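Local structure of Rho GTPase-activating protein 26 (Gallus gallus, 1F7C) at residues G110-Y115 / R149-L154; I53-L58 / W92-I97; M171-L176 / I207-H212. The protein stimulates GTP hydrolysis by the Rho-family GTPases RhoA and Cdc42 through the RhoGAP (BH) domain described here. All blocks are in the same frame, centred on the assembly; numbering follows the deposited sequence.

Interaction 1. Residues G110-Y115 / R149-L154; sequences GPLMMY and RQMLHL
Leu112 and Met113, in the turn ahead of helix 115-125, meet Leu152 and Met151 on helix 146-164 in a buried, wholly apolar contact of a loop against a helix within the RhoGAP domain. The shared surface is modest, 199 Å² from both sides together, and all four side chains are buried. Leu112 contributes the largest share, setting its two methyls against two neighbouring residues of the helix. With CG anti to the backbone N (chi1 -171°), the isobutyl group extends from the loop, and its branches part at the helix: CD2 meets Leu152 CD1 at 3.9 Å, whereas CD1 reaches Met151 CB at 4.2 Å. That CB is the closest of the Met151 atoms to Leu112, while the rest of the chain runs on to Phe38 and Ile41 of helix 35-51. Met113 approaches Leu152 from a different direction, the two side chains lying roughly at right angles. Bends at both chi2 and chi3 curl its chain and present sulfur to the fork of the leucine, with SD 4.1 Å from Leu152 CD1 and 4.2 Å from Leu152 CD2. Leu152 CD1 therefore serves both loop residues.

The loop owes its shape to a type I beta turn from Pro111 to Met114, closed by a 2.8 Å bond from Met114 N to Pro111 O. This turn places Leu112 and Met113 at its two central positions, from which both reach the helix. A polar tie supplements the packing, since Leu112 O accepts a hydrogen bond from Asn148 ND2, on the same helix just before Arg149. Around the contact, Leu152 also touches Phe216 of helix 212-217, and Met113 packs against Phe121 of helix 115-125, so the turn is packed between helices 146-164 and 115-125.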
ATOM      1  N   GLY A 110      10.253  -9.468  -3.554  1.00 42.97           N
ATOM      2  CA  GLY A 110       9.185 -10.206  -2.913  1.00 41.22           C
ATOM      3  C   GLY A 110       8.094  -9.251  -2.490  1.00 38.77           C
ATOM      4  O   GLY A 110       8.291  -8.040  -2.533  1.00 37.42           O
ATOM      5  N   PRO A 111       6.921  -9.757  -2.097  1.00 37.68           N
ATOM      6  CA  PRO A 111       5.863  -8.838  -1.679  1.00 37.32           C
ATOM      7  C   PRO A 111       6.250  -8.150  -0.373  1.00 36.27           C
ATOM      8  O   PRO A 111       6.885  -8.759   0.486  1.00 34.64           O
ATOM      9  CB  PRO A 111       4.652  -9.756  -1.522  1.00 37.48           C
ATOM     10  CG  PRO A 111       5.283 -11.075  -1.116  1.00 38.53           C
ATOM     11  CD  PRO A 111       6.460 -11.156  -2.054  1.00 36.05           C
ATOM     12  N   LEU A 112       5.867  -6.883  -0.230  1.00 37.09           N
ATOM     13  CA  LEU A 112       6.177  -6.115   0.972  1.00 35.86           C
ATOM     14  C   LEU A 112       5.734  -6.834   2.252  1.00 36.19           C
ATOM     15  O   LEU A 112       6.437  -6.807   3.258  1.00 36.64           O
ATOM     16  CB  LEU A 112       5.514  -4.738   0.892  1.00 34.22           C
ATOM     17  CG  LEU A 112       5.906  -3.721   1.971  1.00 35.98           C
ATOM     18  CD1 LEU A 112       7.375  -3.342   1.801  1.00 34.31           C
ATOM     19  CD2 LEU A 112       5.034  -2.475   1.854  1.00 37.04           C
ATOM     20  N   MET A 113       4.570  -7.479   2.211  1.00 36.82           N
ATOM     21  CA  MET A 113       4.038  -8.204   3.366  1.00 39.01           C
ATOM     22  C   MET A 113       4.846  -9.471   3.655  1.00 38.65           C
ATOM     23  O   MET A 113       4.690 -10.077   4.711  1.00 39.13           O
ATOM     24  CB  MET A 113       2.584  -8.608   3.117  1.00 43.27           C
ATOM     25  CG  MET A 113       1.625  -7.460   2.840  1.00 49.56           C
ATOM     26  SD  MET A 113       0.992  -6.668   4.319  1.00 51.78           S
ATOM     27  CE  MET A 113       0.256  -8.031   5.135  1.00 50.55           C
ATOM     28  N   MET A 114       5.679  -9.874   2.696  1.00 40.34           N
ATOM     29  CA  MET A 114       6.540 -11.064   2.799  1.00 41.65           C
ATOM     30  C   MET A 114       5.892 -12.449   2.641  1.00 39.66           C
ATOM     31  O   MET A 114       4.968 -12.816   3.369  1.00 37.22           O
ATOM     32  CB  MET A 114       7.336 -11.048   4.113  1.00 42.33           C
ATOM     33  CG  MET A 114       8.314  -9.893   4.220  1.00 46.57           C
ATOM     34  SD  MET A 114       9.513 -10.074   5.550  1.00 45.84           S
ATOM     35  CE  MET A 114      11.034 -10.072   4.607  1.00 46.84           C
ATOM     36  N   TYR A 115       6.410 -13.221   1.689  1.00 40.51           N
ATOM     37  CA  TYR A 115       5.921 -14.574   1.433  1.00 42.81           C
ATOM     38  C   TYR A 115       5.893 -15.370   2.736  1.00 41.75           C
ATOM     39  O   TYR A 115       4.948 -16.110   3.010  1.00 40.59           O
ATOM     40  CB  TYR A 115       6.836 -15.271   0.419  1.00 44.69           C
ATOM     41  CG  TYR A 115       6.579 -14.879  -1.015  1.00 43.81           C
ATOM     42  CD1 TYR A 115       7.632 -14.553  -1.866  1.00 45.08           C
ATOM     43  CD2 TYR A 115       5.282 -14.866  -1.532  1.00 46.40           C
ATOM     44  CE1 TYR A 115       7.401 -14.224  -3.203  1.00 46.81           C
ATOM     45  CE2 TYR A 115       5.037 -14.538  -2.866  1.00 47.69           C
ATOM     46  CZ  TYR A 115       6.102 -14.220  -3.697  1.00 48.86           C
ATOM     47  OH  TYR A 115       5.865 -13.909  -5.023  1.00 54.25           O
ATOM     48  N   ARG A 149       7.991  -2.907   7.698  1.00 30.39           N
ATOM     49  CA  ARG A 149       7.068  -2.248   8.607  1.00 30.27           C
ATOM     50  C   ARG A 149       7.005  -0.743   8.313  1.00 30.52           C
ATOM     51  O   ARG A 149       5.920  -0.158   8.210  1.00 27.93           O
ATOM     52  CB  ARG A 149       7.497  -2.496  10.062  1.00 29.61           C
ATOM     53  CG  ARG A 149       6.664  -1.724  11.088  1.00 36.25           C
ATOM     54  CD  ARG A 149       6.927  -2.105  12.551  1.00 36.24           C
ATOM     55  NE  ARG A 149       8.350  -2.179  12.870  1.00 42.84           N
ATOM     56  CZ  ARG A 149       9.071  -3.291  12.761  1.00 45.27           C
ATOM     57  NH1 ARG A 149       8.496  -4.415  12.350  1.00 44.36           N
ATOM     58  NH2 ARG A 149      10.367  -3.279  13.043  1.00 48.51           N
ATOM     59  N   GLN A 150       8.173  -0.129   8.149  1.00 30.04           N
ATOM     60  CA  GLN A 150       8.254   1.294   7.886  1.00 29.70           C
ATOM     61  C   GLN A 150       7.559   1.724   6.608  1.00 29.81           C
ATOM     62  O   GLN A 150       6.789   2.678   6.621  1.00 28.04           O
ATOM     63  CB  GLN A 150       9.707   1.745   7.835  1.00 34.74           C
ATOM     64  CG  GLN A 150      10.196   2.408   9.105  1.00 42.71           C
ATOM     65  CD  GLN A 150      11.612   2.945   8.959  1.00 50.10           C
ATOM     66  OE1 GLN A 150      11.945   3.588   7.952  1.00 54.31           O
ATOM     67  NE2 GLN A 150      12.450   2.696   9.964  1.00 49.17           N
ATOM     68  N   MET A 151       7.842   1.042   5.503  1.00 27.47           N
ATOM     69  CA  MET A 151       7.212   1.402   4.248  1.00 27.61           C
ATOM     70  C   MET A 151       5.714   1.153   4.327  1.00 27.44           C
ATOM     71  O   MET A 151       4.918   1.944   3.834  1.00 24.74           O
ATOM     72  CB  MET A 151       7.795   0.603   3.095  1.00 28.45           C
ATOM     73  CG  MET A 151       7.339   1.131   1.769  1.00 34.56           C
ATOM     74  SD  MET A 151       8.363   0.549   0.438  1.00 45.49           S
ATOM     75  CE  MET A 151       9.846   1.485   0.756  1.00 41.58           C
ATOM     76  N   LEU A 152       5.346   0.045   4.956  1.00 24.87           N
ATOM     77  CA  LEU A 152       3.957  -0.316   5.122  1.00 26.76           C
ATOM     78  C   LEU A 152       3.244   0.775   5.949  1.00 27.55           C
ATOM     79  O   LEU A 152       2.068   1.078   5.737  1.00 25.98           O
ATOM     80  CB  LEU A 152       3.883  -1.665   5.839  1.00 27.34           C
ATOM     81  CG  LEU A 152       2.543  -2.387   5.856  1.00 31.74           C
ATOM     82  CD1 LEU A 152       2.110  -2.726   4.421  1.00 30.47           C
ATOM     83  CD2 LEU A 152       2.680  -3.646   6.697  1.00 34.23           C
ATOM     84  N   HIS A 153       3.973   1.362   6.890  1.00 28.25           N
ATOM     85  CA  HIS A 153       3.426   2.407   7.747  1.00 28.62           C
ATOM     86  C   HIS A 153       3.102   3.673   6.944  1.00 28.35           C
ATOM     87  O   HIS A 153       2.016   4.236   7.080  1.00 29.28           O
ATOM     88  CB  HIS A 153       4.413   2.742   8.869  1.00 27.63           C
ATOM     89  CG  HIS A 153       3.856   3.669   9.901  1.00 30.85           C
ATOM     90  ND1 HIS A 153       4.615   4.180  10.932  1.00 31.10           N
ATOM     91  CD2 HIS A 153       2.605   4.161  10.075  1.00 32.04           C
ATOM     92  CE1 HIS A 153       3.855   4.944  11.696  1.00 28.89           C
ATOM     93  NE2 HIS A 153       2.632   4.950  11.198  1.00 29.96           N
ATOM     94  N   LEU A 154       4.049   4.114   6.120  1.00 26.81           N
ATOM     95  CA  LEU A 154       3.861   5.295   5.289  1.00 28.36           C
ATOM     96  C   LEU A 154       2.687   5.096   4.354  1.00 28.53           C
ATOM     97  O   LEU A 154       1.886   6.001   4.162  1.00 31.59           O
ATOM     98  CB  LEU A 154       5.098   5.576   4.435  1.00 27.88           C
ATOM     99  CG  LEU A 154       6.397   5.987   5.116  1.00 31.15           C
ATOM    100  CD1 LEU A 154       7.522   6.038   4.077  1.00 33.35           C
ATOM    101  CD2 LEU A 154       6.224   7.333   5.775  1.00 30.63           C
TER

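Interaction 2. Residues I53-L58 / W92-I97; sequences INEQGL and WEIKTI
Ile94, in the first turn of helix 94-106, presents its branched side chain to Leu58 and Glu55 of the loop that follows helix 35-51. The closest approach is methyl to methyl, Ile94 CG2 to Leu58 CD2 at 3.7 Å. Glu55 adds the aliphatic part of its chain: its CG sits 4.1 Å from Ile94 CG1, and Ile94 CG2 is equally near, so this methylene bears on both branches of the isoleucine. The bend of Glu55 at chi2 (-82°) turns the carboxylate aside while CG faces the helix. Contact area is small, 111 Å² in all, and it grades from buried Leu58 to exposed Glu55, with Ile94 partly exposed between them.

Ile94 is placed by the start of its helix, where Glu93 is the N-cap residue and backbone Glu93 O accepts from Ile97 N at 3.0 Å. The Glu93 carboxylate itself forms a salt bridge with Arg67 of helix 65-76. On the loop side, Gly57 adopts positive phi (70°), a conformation that favours glycine, and its backbone is hydrogen-bonded to Asn169. Ile53 O accepts from both Asn165 ND2 and Asn169 ND2, which fixes the beginning of the loop. Leu58 lies two residues before Arg60, the predicted arginine finger, with about 7 Å between the two side chains, so the packing probably belongs to the framework of the loop that carries it. Leu58 also touches Val48 of helix 35-51 and Asn169 of helix 166-169, while Ile97 packs on helices 35-51 and 65-76, setting the contact among these helical elements.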
ATOM      1  N   ILE A  53      -5.383  14.801  -4.029  1.00 26.18           N
ATOM      2  CA  ILE A  53      -6.286  14.171  -3.073  1.00 24.78           C
ATOM      3  C   ILE A  53      -7.726  14.080  -3.547  1.00 27.22           C
ATOM      4  O   ILE A  53      -8.428  13.130  -3.200  1.00 28.40           O
ATOM      5  CB  ILE A  53      -6.235  14.899  -1.691  1.00 25.99           C
ATOM      6  CG1 ILE A  53      -6.753  13.977  -0.590  1.00 26.03           C
ATOM      7  CG2 ILE A  53      -7.099  16.145  -1.699  1.00 28.00           C
ATOM      8  CD1 ILE A  53      -5.864  12.792  -0.318  1.00 25.53           C
ATOM      9  N   ASN A  54      -8.163  15.051  -4.352  1.00 27.61           N
ATOM     10  CA  ASN A  54      -9.540  15.082  -4.847  1.00 29.48           C
ATOM     11  C   ASN A  54      -9.790  14.330  -6.162  1.00 31.42           C
ATOM     12  O   ASN A  54     -10.946  14.147  -6.552  1.00 31.32           O
ATOM     13  CB  ASN A  54     -10.011  16.545  -4.988  1.00 29.00           C
ATOM     14  CG  ASN A  54     -10.026  17.290  -3.654  1.00 28.81           C
ATOM     15  OD1 ASN A  54     -10.729  16.899  -2.725  1.00 27.92           O
ATOM     16  ND2 ASN A  54      -9.245  18.370  -3.559  1.00 27.17           N
ATOM     17  N   GLU A  55      -8.720  13.903  -6.837  1.00 32.70           N
ATOM     18  CA  GLU A  55      -8.822  13.170  -8.105  1.00 34.81           C
ATOM     19  C   GLU A  55      -9.637  11.898  -7.955  1.00 34.37           C
ATOM     20  O   GLU A  55      -9.406  11.123  -7.034  1.00 35.43           O
ATOM     21  CB  GLU A  55      -7.428  12.802  -8.613  1.00 41.36           C
ATOM     22  CG  GLU A  55      -6.647  13.960  -9.206  1.00 48.81           C
ATOM     23  CD  GLU A  55      -7.023  14.237 -10.652  1.00 54.40           C
ATOM     24  OE1 GLU A  55      -6.520  15.239 -11.204  1.00 59.45           O
ATOM     25  OE2 GLU A  55      -7.810  13.454 -11.237  1.00 55.83           O
ATOM     26  N   GLN A  56     -10.581  11.673  -8.863  1.00 34.94           N
ATOM     27  CA  GLN A  56     -11.424  10.488  -8.798  1.00 36.68           C
ATOM     28  C   GLN A  56     -10.684   9.226  -9.210  1.00 36.12           C
ATOM     29  O   GLN A  56      -9.888   9.250 -10.143  1.00 37.82           O
ATOM     30  CB  GLN A  56     -12.659  10.662  -9.679  1.00 40.87           C
ATOM     31  CG  GLN A  56     -13.550  11.832  -9.278  1.00 48.06           C
ATOM     32  CD  GLN A  56     -14.888  11.829 -10.005  1.00 51.81           C
ATOM     33  OE1 GLN A  56     -14.950  11.615 -11.222  1.00 51.94           O
ATOM     34  NE2 GLN A  56     -15.967  12.075  -9.261  1.00 51.02           N
ATOM     35  N   GLY A  57     -10.950   8.130  -8.502  1.00 35.22           N
ATOM     36  CA  GLY A  57     -10.315   6.859  -8.808  1.00 33.51           C
ATOM     37  C   GLY A  57      -8.825   6.748  -8.514  1.00 33.56           C
ATOM     38  O   GLY A  57      -8.107   6.033  -9.217  1.00 30.17           O
ATOM     39  N   LEU A  58      -8.356   7.451  -7.484  1.00 34.26           N
ATOM     40  CA  LEU A  58      -6.946   7.403  -7.098  1.00 33.86           C
ATOM     41  C   LEU A  58      -6.484   5.962  -6.924  1.00 34.39           C
ATOM     42  O   LEU A  58      -7.062   5.209  -6.130  1.00 31.33           O
ATOM     43  CB  LEU A  58      -6.712   8.145  -5.776  1.00 34.28           C
ATOM     44  CG  LEU A  58      -6.546   9.662  -5.736  1.00 34.01           C
ATOM     45  CD1 LEU A  58      -6.408  10.096  -4.282  1.00 32.65           C
ATOM     46  CD2 LEU A  58      -5.313  10.087  -6.541  1.00 31.34           C
ATOM     47  N   TRP A  92       3.991  16.179 -14.367  1.00 63.89           N
ATOM     48  CA  TRP A  92       3.569  14.790 -14.203  1.00 59.87           C
ATOM     49  C   TRP A  92       2.119  14.625 -13.744  1.00 56.84           C
ATOM     50  O   TRP A  92       1.708  15.184 -12.732  1.00 56.53           O
ATOM     51  CB  TRP A  92       4.506  14.084 -13.221  1.00 57.95           C
ATOM     52  CG  TRP A  92       5.905  13.919 -13.738  1.00 55.50           C
ATOM     53  CD1 TRP A  92       7.034  14.536 -13.271  1.00 55.04           C
ATOM     54  CD2 TRP A  92       6.325  13.089 -14.833  1.00 52.45           C
ATOM     55  NE1 TRP A  92       8.129  14.139 -14.007  1.00 52.82           N
ATOM     56  CE2 TRP A  92       7.722  13.252 -14.971  1.00 52.76           C
ATOM     57  CE3 TRP A  92       5.654  12.224 -15.711  1.00 50.39           C
ATOM     58  CZ2 TRP A  92       8.461  12.579 -15.954  1.00 50.87           C
ATOM     59  CZ3 TRP A  92       6.388  11.558 -16.687  1.00 48.55           C
ATOM     60  CH2 TRP A  92       7.776  11.739 -16.799  1.00 49.43           C
ATOM     61  N   GLU A  93       1.355  13.847 -14.502  1.00 54.83           N
ATOM     62  CA  GLU A  93      -0.045  13.589 -14.185  1.00 52.87           C
ATOM     63  C   GLU A  93      -0.163  12.730 -12.928  1.00 49.81           C
ATOM     64  O   GLU A  93       0.705  11.898 -12.653  1.00 47.93           O
ATOM     65  CB  GLU A  93      -0.713  12.879 -15.360  1.00 56.44           C
ATOM     66  CG  GLU A  93      -0.653  13.672 -16.651  1.00 63.85           C
ATOM     67  CD  GLU A  93      -1.134  12.876 -17.850  1.00 68.25           C
ATOM     68  OE1 GLU A  93      -2.334  12.513 -17.891  1.00 68.79           O
ATOM     69  OE2 GLU A  93      -0.304  12.608 -18.750  1.00 69.94           O
ATOM     70  N   ILE A  94      -1.239  12.937 -12.171  1.00 46.17           N
ATOM     71  CA  ILE A  94      -1.486  12.184 -10.946  1.00 43.60           C
ATOM     72  C   ILE A  94      -1.613  10.683 -11.253  1.00 42.23           C
ATOM     73  O   ILE A  94      -1.050   9.851 -10.541  1.00 40.37           O
ATOM     74  CB  ILE A  94      -2.783  12.688 -10.228  1.00 45.00           C
ATOM     75  CG1 ILE A  94      -2.552  14.081  -9.617  1.00 44.03           C
ATOM     76  CG2 ILE A  94      -3.202  11.702  -9.148  1.00 44.15           C
ATOM     77  CD1 ILE A  94      -1.530  14.114  -8.494  1.00 45.26           C
ATOM     78  N   LYS A  95      -2.359  10.345 -12.304  1.00 39.21           N
ATOM     79  CA  LYS A  95      -2.546   8.954 -12.714  1.00 40.38           C
ATOM     80  C   LYS A  95      -1.172   8.306 -12.959  1.00 40.90           C
ATOM     81  O   LYS A  95      -0.977   7.117 -12.729  1.00 39.78           O
ATOM     82  CB  LYS A  95      -3.387   8.902 -13.997  1.00 40.72           C
ATOM     83  CG  LYS A  95      -2.759   9.666 -15.170  1.00 43.64           C
ATOM     84  CD  LYS A  95      -3.767  10.030 -16.265  1.00 46.76           C
ATOM     85  CE  LYS A  95      -4.438   8.810 -16.882  1.00 48.91           C
ATOM     86  NZ  LYS A  95      -5.352   9.170 -18.012  1.00 48.80           N
ATOM     87  N   THR A  96      -0.226   9.115 -13.423  1.00 41.77           N
ATOM     88  CA  THR A  96       1.133   8.667 -13.709  1.00 41.25           C
ATOM     89  C   THR A  96       1.908   8.432 -12.415  1.00 40.45           C
ATOM     90  O   THR A  96       2.648   7.454 -12.289  1.00 39.06           O
ATOM     91  CB  THR A  96       1.886   9.723 -14.554  1.00 41.97           C
ATOM     92  OG1 THR A  96       1.232   9.877 -15.820  1.00 46.15           O
ATOM     93  CG2 THR A  96       3.323   9.308 -14.781  1.00 44.41           C
ATOM     94  N   ILE A  97       1.736   9.343 -11.462  1.00 39.38           N
ATOM     95  CA  ILE A  97       2.405   9.260 -10.176  1.00 37.06           C
ATOM     96  C   ILE A  97       1.889   8.120  -9.293  1.00 37.89           C
ATOM     97  O   ILE A  97       2.665   7.523  -8.540  1.00 36.75           O
ATOM     98  CB  ILE A  97       2.279  10.601  -9.428  1.00 38.05           C
ATOM     99  CG1 ILE A  97       3.012  11.685 -10.230  1.00 35.29           C
ATOM    100  CG2 ILE A  97       2.831  10.470  -7.993  1.00 37.05           C
ATOM    101  CD1 ILE A  97       2.809  13.098  -9.724  1.00 36.09           C
TER

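Interaction 3. Residues M171-L176 / I207-H212; sequences MTVANL and ILIENH
Helix 173-184 at its first turn and helix 198-210 at its last come nearest at Val173 and Ile209, whose CA atoms are 7.0 Å apart. Thr172 caps the former, its OG1 accepting from Asn175 N in a nearly straight bond (165°). Beyond the latter, Asn211 ND2 reaches back to Ile207 O at 2.9 Å, in the carbonyl plane and on a lone pair.

Val173 meets two successive residues: its CG2 packs on Ile209 CG2 at 4.2 Å, and its CG1 lies 3.5 Å from Glu210 OE2. The glutamate chain, extended beyond CG, crosses the valine at about a right angle and brings its CG near both valine methyls. Deeper in, Ile209 CD1 touches Leu176 CB at 4.0 Å. Replacing Val173 with an alanine would probably open a gap beside Ile209 CG2 and leave the Glu210 chain freer to turn. Leu176 also rests on Ala163 of helix 146-164, and its side chain is about 7 Å from that of Arg60, the predicted arginine finger. The contact thus joins the start of helix 173-184 to the end of helix 198-210 within the all-helical RhoGAP domain, beside the finger, which Met171 and Asn175 touch.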
ATOM      1  N   MET A 171     -12.704   6.768  -3.554  1.00 33.44           N
ATOM      2  CA  MET A 171     -11.897   5.655  -3.069  1.00 31.44           C
ATOM      3  C   MET A 171     -12.081   5.345  -1.593  1.00 30.40           C
ATOM      4  O   MET A 171     -11.375   5.868  -0.737  1.00 30.54           O
ATOM      5  CB  MET A 171     -10.419   5.894  -3.375  1.00 30.67           C
ATOM      6  CG  MET A 171     -10.100   5.955  -4.870  1.00 30.21           C
ATOM      7  SD  MET A 171     -10.725   4.529  -5.835  1.00 33.93           S
ATOM      8  CE  MET A 171      -9.637   3.181  -5.227  1.00 28.28           C
ATOM      9  N   THR A 172     -13.047   4.482  -1.312  1.00 29.07           N
ATOM     10  CA  THR A 172     -13.338   4.067   0.041  1.00 30.04           C
ATOM     11  C   THR A 172     -12.284   3.059   0.467  1.00 29.80           C
ATOM     12  O   THR A 172     -11.456   2.630  -0.340  1.00 28.43           O
ATOM     13  CB  THR A 172     -14.706   3.374   0.129  1.00 30.76           C
ATOM     14  OG1 THR A 172     -14.678   2.171  -0.647  1.00 32.78           O
ATOM     15  CG2 THR A 172     -15.805   4.287  -0.401  1.00 33.20           C
ATOM     16  N   VAL A 173     -12.332   2.676   1.737  1.00 29.01           N
ATOM     17  CA  VAL A 173     -11.398   1.700   2.280  1.00 30.96           C
ATOM     18  C   VAL A 173     -11.488   0.415   1.449  1.00 31.40           C
ATOM     19  O   VAL A 173     -10.484  -0.108   0.971  1.00 31.21           O
ATOM     20  CB  VAL A 173     -11.742   1.395   3.761  1.00 32.99           C
ATOM     21  CG1 VAL A 173     -10.914   0.226   4.269  1.00 32.67           C
ATOM     22  CG2 VAL A 173     -11.489   2.638   4.610  1.00 28.86           C
ATOM     23  N   ALA A 174     -12.709  -0.074   1.266  1.00 32.01           N
ATOM     24  CA  ALA A 174     -12.938  -1.287   0.496  1.00 31.68           C
ATOM     25  C   ALA A 174     -12.348  -1.183  -0.912  1.00 31.44           C
ATOM     26  O   ALA A 174     -11.712  -2.125  -1.381  1.00 33.04           O
ATOM     27  CB  ALA A 174     -14.428  -1.582   0.434  1.00 30.59           C
ATOM     28  N   ASN A 175     -12.554  -0.051  -1.585  1.00 30.61           N
ATOM     29  CA  ASN A 175     -12.010   0.139  -2.928  1.00 31.12           C
ATOM     30  C   ASN A 175     -10.478   0.149  -2.943  1.00 31.19           C
ATOM     31  O   ASN A 175      -9.854  -0.282  -3.906  1.00 32.23           O
ATOM     32  CB  ASN A 175     -12.510   1.449  -3.542  1.00 34.90           C
ATOM     33  CG  ASN A 175     -13.960   1.382  -3.973  1.00 36.94           C
ATOM     34  OD1 ASN A 175     -14.549   0.305  -4.062  1.00 37.27           O
ATOM     35  ND2 ASN A 175     -14.540   2.541  -4.257  1.00 36.07           N
ATOM     36  N   LEU A 176      -9.862   0.658  -1.886  1.00 28.49           N
ATOM     37  CA  LEU A 176      -8.416   0.683  -1.842  1.00 27.34           C
ATOM     38  C   LEU A 176      -7.914  -0.732  -1.567  1.00 26.82           C
ATOM     39  O   LEU A 176      -6.872  -1.140  -2.072  1.00 25.11           O
ATOM     40  CB  LEU A 176      -7.934   1.677  -0.778  1.00 23.97           C
ATOM     41  CG  LEU A 176      -8.232   3.136  -1.160  1.00 24.66           C
ATOM     42  CD1 LEU A 176      -8.001   4.069   0.022  1.00 21.76           C
ATOM     43  CD2 LEU A 176      -7.361   3.536  -2.348  1.00 20.75           C
ATOM     44  N   ILE A 207      -8.142  -3.743   7.098  1.00 28.29           N
ATOM     45  CA  ILE A 207      -7.871  -3.675   8.523  1.00 29.13           C
ATOM     46  C   ILE A 207      -6.686  -2.755   8.814  1.00 27.93           C
ATOM     47  O   ILE A 207      -6.710  -1.987   9.764  1.00 28.46           O
ATOM     48  CB  ILE A 207      -7.581  -5.075   9.097  1.00 30.42           C
ATOM     49  CG1 ILE A 207      -8.855  -5.926   9.046  1.00 32.08           C
ATOM     50  CG2 ILE A 207      -7.087  -4.961  10.532  1.00 30.83           C
ATOM     51  CD1 ILE A 207      -8.629  -7.417   9.291  1.00 31.50           C
ATOM     52  N   LEU A 208      -5.655  -2.827   7.983  1.00 28.85           N
ATOM     53  CA  LEU A 208      -4.475  -1.993   8.173  1.00 27.89           C
ATOM     54  C   LEU A 208      -4.748  -0.515   7.951  1.00 27.60           C
ATOM     55  O   LEU A 208      -4.119   0.331   8.586  1.00 28.36           O
ATOM     56  CB  LEU A 208      -3.346  -2.449   7.252  1.00 26.42           C
ATOM     57  CG  LEU A 208      -2.675  -3.776   7.631  1.00 29.07           C
ATOM     58  CD1 LEU A 208      -1.570  -4.087   6.638  1.00 25.36           C
ATOM     59  CD2 LEU A 208      -2.110  -3.687   9.037  1.00 25.60           C
ATOM     60  N   ILE A 209      -5.671  -0.201   7.044  1.00 27.57           N
ATOM     61  CA  ILE A 209      -6.026   1.189   6.762  1.00 27.52           C
ATOM     62  C   ILE A 209      -6.865   1.754   7.920  1.00 28.74           C
ATOM     63  O   ILE A 209      -6.589   2.838   8.430  1.00 27.98           O
ATOM     64  CB  ILE A 209      -6.839   1.315   5.442  1.00 27.10           C
ATOM     65  CG1 ILE A 209      -5.952   0.951   4.248  1.00 25.95           C
ATOM     66  CG2 ILE A 209      -7.393   2.739   5.283  1.00 21.09           C
ATOM     67  CD1 ILE A 209      -6.704   0.864   2.929  1.00 22.76           C
ATOM     68  N   GLU A 210      -7.862   0.993   8.355  1.00 28.46           N
ATOM     69  CA  GLU A 210      -8.731   1.440   9.428  1.00 31.26           C
ATOM     70  C   GLU A 210      -8.157   1.467  10.839  1.00 30.96           C
ATOM     71  O   GLU A 210      -8.699   2.148  11.701  1.00 31.50           O
ATOM     72  CB  GLU A 210     -10.027   0.630   9.408  1.00 34.46           C
ATOM     73  CG  GLU A 210     -10.992   1.109   8.335  1.00 43.92           C
ATOM     74  CD  GLU A 210     -12.284   0.321   8.305  1.00 50.43           C
ATOM     75  OE1 GLU A 210     -12.905   0.170   9.378  1.00 55.35           O
ATOM     76  OE2 GLU A 210     -12.681  -0.139   7.212  1.00 52.88           O
ATOM     77  N   ASN A 211      -7.062   0.754  11.084  1.00 29.56           N
ATOM     78  CA  ASN A 211      -6.476   0.736  12.420  1.00 28.06           C
ATOM     79  C   ASN A 211      -4.998   1.057  12.369  1.00 28.52           C
ATOM     80  O   ASN A 211      -4.239   0.589  13.219  1.00 27.45           O
ATOM     81  CB  ASN A 211      -6.649  -0.641  13.055  1.00 27.57           C
ATOM     82  CG  ASN A 211      -8.096  -1.096  13.080  1.00 31.36           C
ATOM     83  OD1 ASN A 211      -8.882  -0.678  13.932  1.00 28.68           O
ATOM     84  ND2 ASN A 211      -8.459  -1.952  12.130  1.00 31.69           N
ATOM     85  N   HIS A 212      -4.586   1.861  11.391  1.00 27.08           N
ATOM     86  CA  HIS A 212      -3.171   2.175  11.246  1.00 30.82           C
ATOM     87  C   HIS A 212      -2.550   2.874  12.458  1.00 32.05           C
ATOM     88  O   HIS A 212      -1.417   2.575  12.826  1.00 32.29           O
ATOM     89  CB  HIS A 212      -2.933   2.985   9.959  1.00 28.72           C
ATOM     90  CG  HIS A 212      -3.411   4.399  10.032  1.00 32.46           C
ATOM     91  ND1 HIS A 212      -2.596   5.438  10.430  1.00 34.39           N
ATOM     92  CD2 HIS A 212      -4.625   4.943   9.791  1.00 30.96           C
ATOM     93  CE1 HIS A 212      -3.289   6.563  10.431  1.00 28.76           C
ATOM     94  NE2 HIS A 212      -4.523   6.291  10.048  1.00 32.60           N
TER

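From the N terminus the three contacts follow in series, none enclosing or crossing another. Interaction 2 closes first, its loop taking in helix 65-76 and the arginine-finger position. Interaction 1 then closes a largely helical loop containing helices 115-125 and 130-141, on the opposite side of the chain's centre from interaction 2. Interaction 3 comes last and brings the end of helix 198-210 to the start of helix 173-184. It also bridges the others: Met171 CG lies 3.4 Å from Leu58 O of interaction 2, and Leu208 CD1 is 4.3 Å from Leu152 CD2 of interaction 1. Interactions 1 and 2 do not touch, their nearest atoms being about 11 Å apart.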